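Local coordinates for protein nudix hydrolase DR_0079 (PDB 2O5F) that hydrolyses nucleoside di- and triphosphates to monophosphates with magnesium as cofactor, with a marked preference for CDP and CTP, at residues W31-N43 with V68-F82. Residues are numbered along the deposited sequence; the frame is centred on the assembly and turned at random.
Sequences WERVRVVNAFLRN and VGGAVQSGETYEEAF
Val37 faces Tyr78 and Ala81 across the junction of strand 35-42 with the segment 68-82, and its side chain illustrates how a helix is seated on a sheet. Its CB lies 4.2 Å from Gly70 O. CG1, held anti to its own carbonyl carbon (chi1 -80°), reaches the edge of the Tyr78 ring at CD1, 3.7 Å away, with Tyr78 O nearer still; CG2 lies against Gly70 O and touches Ala81 CB at 3.9 Å. Two residues on, Ala39 CB repeats the theme against Phe82 CE1 at 3.5 Å.

Strands 35-42 and 68-71 run antiparallel. Val37 and Gly70 exchange backbone bonds in both directions, as do Ala39 and Val68, and Val72 N adds a nearly straight bond to Arg35 O (2.9 Å, 176° at the hydrogen). The segment from Gly69 onward opens the Nudix box, the loop-helix-loop motif of this hydrolase family, whose helix 78-90 carries Glu85 and Glu89, the inferred magnesium ligands.

Two residues before Val37, Arg35 crosses Tyr78 at about a right angle, its guanidinium plane turned 49° from the ring and one face over CE2. Nearer the backbone, Arg35 CB lies 3.9 Å from Tyr78 CE1. Water 1 lies in the guanidinium plane, accepting from NH2 at 2.9 Å and donating to Glu76 O. The Tyr78 hydroxyl is hydrogen-bonded to Asp16 OD2, outside both segments. An alanine in place of Tyr78 would probably leave Asp16 without this partner and uncover both Val37 CG1 and the aliphatic part of Arg35.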
loop_
_atom_site.group_PDB
_atom_site.type_symbol
_atom_site.label_atom_id
_atom_site.label_comp_id
_atom_site.label_asym_id
_atom_site.label_seq_id
_atom_site.Cartn_x
_atom_site.Cartn_y
_atom_site.Cartn_z
ATOM N N TRP A 31 -11.027 7.930 -6.906
ATOM C CA TRP A 31 -9.696 7.483 -6.494
ATOM C C TRP A 31 -8.564 7.840 -7.445
ATOM O O TRP A 31 -7.415 7.998 -7.014
ATOM C CB TRP A 31 -9.700 5.975 -6.220
ATOM C CG TRP A 31 -10.441 5.637 -4.955
ATOM C CD1 TRP A 31 -11.656 5.019 -4.853
ATOM C CD2 TRP A 31 -10.047 5.970 -3.615
ATOM N NE1 TRP A 31 -12.045 4.949 -3.533
ATOM C CE2 TRP A 31 -11.076 5.523 -2.752
ATOM C CE3 TRP A 31 -8.923 6.598 -3.057
ATOM C CZ2 TRP A 31 -11.018 5.695 -1.364
ATOM C CZ3 TRP A 31 -8.865 6.767 -1.670
ATOM C CH2 TRP A 31 -9.907 6.313 -0.841
ATOM N N GLU A 32 -8.880 7.981 -8.728
ATOM C CA GLU A 32 -7.866 8.330 -9.721
ATOM C C GLU A 32 -7.445 9.796 -9.593
ATOM O O GLU A 32 -6.519 10.256 -10.275
ATOM C CB GLU A 32 -8.392 8.073 -11.138
ATOM C CG GLU A 32 -9.630 8.889 -11.488
ATOM C CD GLU A 32 -10.932 8.131 -11.275
ATOM O OE1 GLU A 32 -11.011 7.291 -10.348
ATOM O OE2 GLU A 32 -11.890 8.401 -12.032
ATOM N N ARG A 33 -8.132 10.526 -8.719
ATOM C CA ARG A 33 -7.835 11.938 -8.501
ATOM C C ARG A 33 -7.158 12.196 -7.159
ATOM O O ARG A 33 -7.014 13.346 -6.741
ATOM C CB ARG A 33 -9.122 12.762 -8.610
ATOM C CG ARG A 33 -9.745 12.716 -9.990
ATOM C CD ARG A 33 -11.065 13.465 -10.037
ATOM N NE ARG A 33 -11.650 13.418 -11.373
ATOM C CZ ARG A 33 -12.841 13.925 -11.683
ATOM N NH1 ARG A 33 -13.576 14.520 -10.750
ATOM N NH2 ARG A 33 -13.298 13.834 -12.925
ATOM N N VAL A 34 -6.750 11.124 -6.481
ATOM C CA VAL A 34 -6.067 11.254 -5.196
ATOM C C VAL A 34 -4.819 10.378 -5.116
ATOM O O VAL A 34 -4.562 9.554 -6.003
ATOM C CB VAL A 34 -6.996 10.914 -4.006
ATOM C CG1 VAL A 34 -8.207 11.849 -4.012
ATOM C CG2 VAL A 34 -7.442 9.458 -4.070
ATOM N N ARG A 35 -4.051 10.564 -4.044
ATOM C CA ARG A 35 -2.803 9.834 -3.835
ATOM C C ARG A 35 -2.848 8.861 -2.653
ATOM O O ARG A 35 -3.441 9.146 -1.611
ATOM C CB ARG A 35 -1.650 10.836 -3.634
ATOM C CG ARG A 35 -1.672 11.976 -4.651
ATOM C CD ARG A 35 -0.338 12.708 -4.848
ATOM N NE ARG A 35 -0.027 13.670 -3.806
ATOM C CZ ARG A 35 0.736 14.752 -3.973
ATOM N NH1 ARG A 35 1.286 15.036 -5.153
ATOM N NH2 ARG A 35 0.946 15.559 -2.949
ATOM N N VAL A 36 -2.232 7.700 -2.839
ATOM C CA VAL A 36 -2.147 6.691 -1.790
ATOM C C VAL A 36 -0.710 6.177 -1.743
ATOM O O VAL A 36 0.081 6.442 -2.647
ATOM C CB VAL A 36 -3.086 5.482 -2.060
ATOM C CG1 VAL A 36 -4.539 5.951 -2.112
ATOM C CG2 VAL A 36 -2.697 4.788 -3.365
ATOM N N VAL A 37 -0.374 5.462 -0.680
ATOM C CA VAL A 37 0.954 4.874 -0.557
ATOM C C VAL A 37 0.725 3.389 -0.308
ATOM O O VAL A 37 -0.282 2.992 0.283
ATOM C CB VAL A 37 1.772 5.478 0.624
ATOM C CG1 VAL A 37 2.368 6.823 0.225
ATOM C CG2 VAL A 37 0.882 5.644 1.852
ATOM N N ASN A 38 1.656 2.574 -0.784
ATOM C CA ASN A 38 1.580 1.137 -0.614
ATOM C C ASN A 38 3.005 0.673 -0.371
ATOM O O ASN A 38 3.950 1.254 -0.908
ATOM C CB ASN A 38 1.012 0.465 -1.869
ATOM C CG ASN A 38 -0.502 0.605 -1.979
ATOM O OD1 ASN A 38 -1.237 0.167 -1.103
ATOM N ND2 ASN A 38 -0.966 1.217 -3.059
ATOM N N ALA A 39 3.166 -0.345 0.460
ATOM C CA ALA A 39 4.500 -0.860 0.731
ATOM C C ALA A 39 4.447 -2.344 1.005
ATOM O O ALA A 39 3.428 -2.878 1.440
ATOM C CB ALA A 39 5.127 -0.132 1.917
ATOM N N PHE A 40 5.564 -2.997 0.717
ATOM C CA PHE A 40 5.717 -4.414 0.928
ATOM C C PHE A 40 6.888 -4.609 1.872
ATOM O O PHE A 40 7.922 -3.957 1.731
ATOM C CB PHE A 40 6.020 -5.127 -0.390
ATOM C CG PHE A 40 4.840 -5.241 -1.303
ATOM C CD1 PHE A 40 3.785 -6.087 -0.989
ATOM C CD2 PHE A 40 4.784 -4.509 -2.485
ATOM C CE1 PHE A 40 2.681 -6.208 -1.844
ATOM C CE2 PHE A 40 3.682 -4.620 -3.346
ATOM C CZ PHE A 40 2.631 -5.474 -3.018
ATOM N N LEU A 41 6.702 -5.487 2.844
ATOM C CA LEU A 41 7.750 -5.826 3.792
ATOM C C LEU A 41 8.322 -7.133 3.241
ATOM O O LEU A 41 7.609 -8.132 3.157
ATOM C CB LEU A 41 7.141 -6.063 5.174
ATOM C CG LEU A 41 8.090 -6.524 6.285
ATOM C CD1 LEU A 41 9.058 -5.397 6.627
ATOM C CD2 LEU A 41 7.285 -6.915 7.519
ATOM N N ARG A 42 9.594 -7.132 2.845
ATOM C CA ARG A 42 10.200 -8.346 2.304
ATOM C C ARG A 42 11.375 -8.823 3.150
ATOM O O ARG A 42 12.233 -8.030 3.543
ATOM C CB ARG A 42 10.673 -8.124 0.861
ATOM C CG ARG A 42 11.219 -9.389 0.204
ATOM C CD ARG A 42 11.793 -9.117 -1.176
ATOM N NE ARG A 42 12.847 -8.108 -1.122
ATOM C CZ ARG A 42 13.595 -7.747 -2.159
ATOM N NH1 ARG A 42 13.411 -8.315 -3.345
ATOM N NH2 ARG A 42 14.526 -6.812 -2.012
ATOM N N ASN A 43 11.416 -10.122 3.428
ATOM C CA ASN A 43 12.497 -10.672 4.229
ATOM C C ASN A 43 13.661 -11.153 3.361
ATOM O O ASN A 43 13.659 -10.978 2.145
ATOM C CB ASN A 43 11.992 -11.807 5.130
ATOM C CG ASN A 43 11.438 -13.002 4.356
ATOM O OD1 ASN A 43 11.729 -13.193 3.176
ATOM N ND2 ASN A 43 10.643 -13.827 5.041
ATOM N N VAL A 68 1.588 -2.542 4.029
ATOM C CA VAL A 68 1.232 -1.225 4.572
ATOM C C VAL A 68 0.594 -0.411 3.452
ATOM O O VAL A 68 1.147 -0.319 2.362
ATOM C CB VAL A 68 2.478 -0.425 5.024
ATOM C CG1 VAL A 68 2.044 0.773 5.851
ATOM C CG2 VAL A 68 3.432 -1.310 5.790
ATOM N N GLY A 69 -0.560 0.192 3.713
ATOM C CA GLY A 69 -1.185 0.984 2.670
ATOM C C GLY A 69 -2.248 1.939 3.164
ATOM O O GLY A 69 -2.964 1.639 4.116
ATOM N N GLY A 70 -2.356 3.093 2.515
ATOM C CA GLY A 70 -3.363 4.055 2.918
ATOM C C GLY A 70 -3.301 5.331 2.111
ATOM O O GLY A 70 -2.318 5.595 1.416
ATOM N N ALA A 71 -4.354 6.136 2.217
ATOM C CA ALA A 71 -4.423 7.393 1.495
ATOM C C ALA A 71 -3.500 8.441 2.104
ATOM O O ALA A 71 -3.286 8.466 3.313
ATOM C CB ALA A 71 -5.864 7.908 1.488
ATOM N N VAL A 72 -2.953 9.301 1.252
ATOM C CA VAL A 72 -2.072 10.375 1.696
ATOM C C VAL A 72 -2.976 11.541 2.105
ATOM O O VAL A 72 -3.856 11.948 1.340
ATOM C CB VAL A 72 -1.148 10.861 0.557
ATOM C CG1 VAL A 72 -0.225 11.954 1.064
ATOM C CG2 VAL A 72 -0.346 9.697 -0.002
ATOM N N GLN A 73 -2.766 12.074 3.301
ATOM C CA GLN A 73 -3.586 13.183 3.776
ATOM C C GLN A 73 -3.174 14.512 3.167
ATOM O O GLN A 73 -2.007 14.719 2.838
ATOM C CB GLN A 73 -3.518 13.277 5.299
ATOM C CG GLN A 73 -4.048 12.047 6.004
ATOM C CD GLN A 73 -4.037 12.188 7.509
ATOM O OE1 GLN A 73 -4.311 11.230 8.234
ATOM N NE2 GLN A 73 -3.721 13.386 7.993
ATOM N N SER A 74 -4.141 15.412 3.026
ATOM C CA SER A 74 -3.875 16.727 2.452
ATOM C C SER A 74 -2.685 17.414 3.113
ATOM O O SER A 74 -2.612 17.508 4.337
ATOM C CB SER A 74 -5.106 17.628 2.586
ATOM O OG SER A 74 -4.828 18.924 2.095
ATOM N N GLY A 75 -1.759 17.892 2.287
ATOM C CA GLY A 75 -0.586 18.585 2.791
ATOM C C GLY A 75 0.553 17.657 3.165
ATOM O O GLY A 75 1.658 18.098 3.483
ATOM N N GLU A 76 0.283 16.360 3.114
ATOM C CA GLU A 76 1.269 15.358 3.472
ATOM C C GLU A 76 2.043 14.867 2.250
ATOM O O GLU A 76 1.506 14.796 1.146
ATOM C CB GLU A 76 0.537 14.200 4.144
ATOM C CG GLU A 76 1.387 13.137 4.780
ATOM C CD GLU A 76 0.519 12.105 5.485
ATOM O OE1 GLU A 76 -0.402 11.559 4.837
ATOM O OE2 GLU A 76 0.754 11.841 6.683
ATOM N N THR A 77 3.317 14.553 2.438
ATOM C CA THR A 77 4.107 14.044 1.328
ATOM C C THR A 77 3.968 12.518 1.347
ATOM O O THR A 77 3.473 11.953 2.321
ATOM C CB THR A 77 5.581 14.415 1.478
ATOM O OG1 THR A 77 6.275 14.104 0.265
ATOM C CG2 THR A 77 6.191 13.645 2.610
ATOM N N TYR A 78 4.402 11.859 0.278
ATOM C CA TYR A 78 4.318 10.405 0.193
ATOM C C TYR A 78 5.072 9.723 1.334
ATOM O O TYR A 78 4.550 8.806 1.967
ATOM C CB TYR A 78 4.869 9.916 -1.153
ATOM C CG TYR A 78 3.934 10.125 -2.337
ATOM C CD1 TYR A 78 2.854 9.273 -2.553
ATOM C CD2 TYR A 78 4.145 11.161 -3.246
ATOM C CE1 TYR A 78 2.005 9.436 -3.651
ATOM C CE2 TYR A 78 3.304 11.343 -4.348
ATOM C CZ TYR A 78 2.243 10.477 -4.544
ATOM O OH TYR A 78 1.429 10.638 -5.635
ATOM N N GLU A 79 6.295 10.171 1.599
ATOM C CA GLU A 79 7.102 9.580 2.668
ATOM C C GLU A 79 6.432 9.731 4.037
ATOM O O GLU A 79 6.443 8.803 4.849
ATOM C CB GLU A 79 8.492 10.226 2.708
ATOM C CG GLU A 79 9.464 9.533 3.660
ATOM C CD GLU A 79 10.791 10.261 3.781
ATOM O OE1 GLU A 79 11.200 10.921 2.801
ATOM O OE2 GLU A 79 11.430 10.158 4.853
ATOM N N GLU A 80 5.852 10.898 4.295
ATOM C CA GLU A 80 5.190 11.131 5.570
ATOM C C GLU A 80 3.985 10.212 5.745
ATOM O O GLU A 80 3.734 9.705 6.839
ATOM C CB GLU A 80 4.766 12.598 5.687
ATOM C CG GLU A 80 5.947 13.555 5.789
ATOM C CD GLU A 80 5.548 15.010 5.642
ATOM O OE1 GLU A 80 4.393 15.271 5.237
ATOM O OE2 GLU A 80 6.393 15.888 5.926
ATOM N N ALA A 81 3.242 9.985 4.666
ATOM C CA ALA A 81 2.077 9.113 4.745
ATOM C C ALA A 81 2.549 7.687 5.020
ATOM O O ALA A 81 1.925 6.941 5.778
ATOM C CB ALA A 81 1.289 9.166 3.443
ATOM N N PHE A 82 3.662 7.325 4.395
ATOM C CA PHE A 82 4.246 6.000 4.553
ATOM C C PHE A 82 4.635 5.797 6.011
ATOM O O PHE A 82 4.242 4.807 6.632
ATOM C CB PHE A 82 5.463 5.869 3.620
ATOM C CG PHE A 82 6.234 4.582 3.772
ATOM C CD1 PHE A 82 5.592 3.387 4.071
ATOM C CD2 PHE A 82 7.614 4.570 3.586
ATOM C CE1 PHE A 82 6.314 2.199 4.183
ATOM C CE2 PHE A 82 8.342 3.391 3.696
ATOM C CZ PHE A 82 7.688 2.199 3.996
HETATM O O HOH W 1 -0.725 14.870 -0.620
#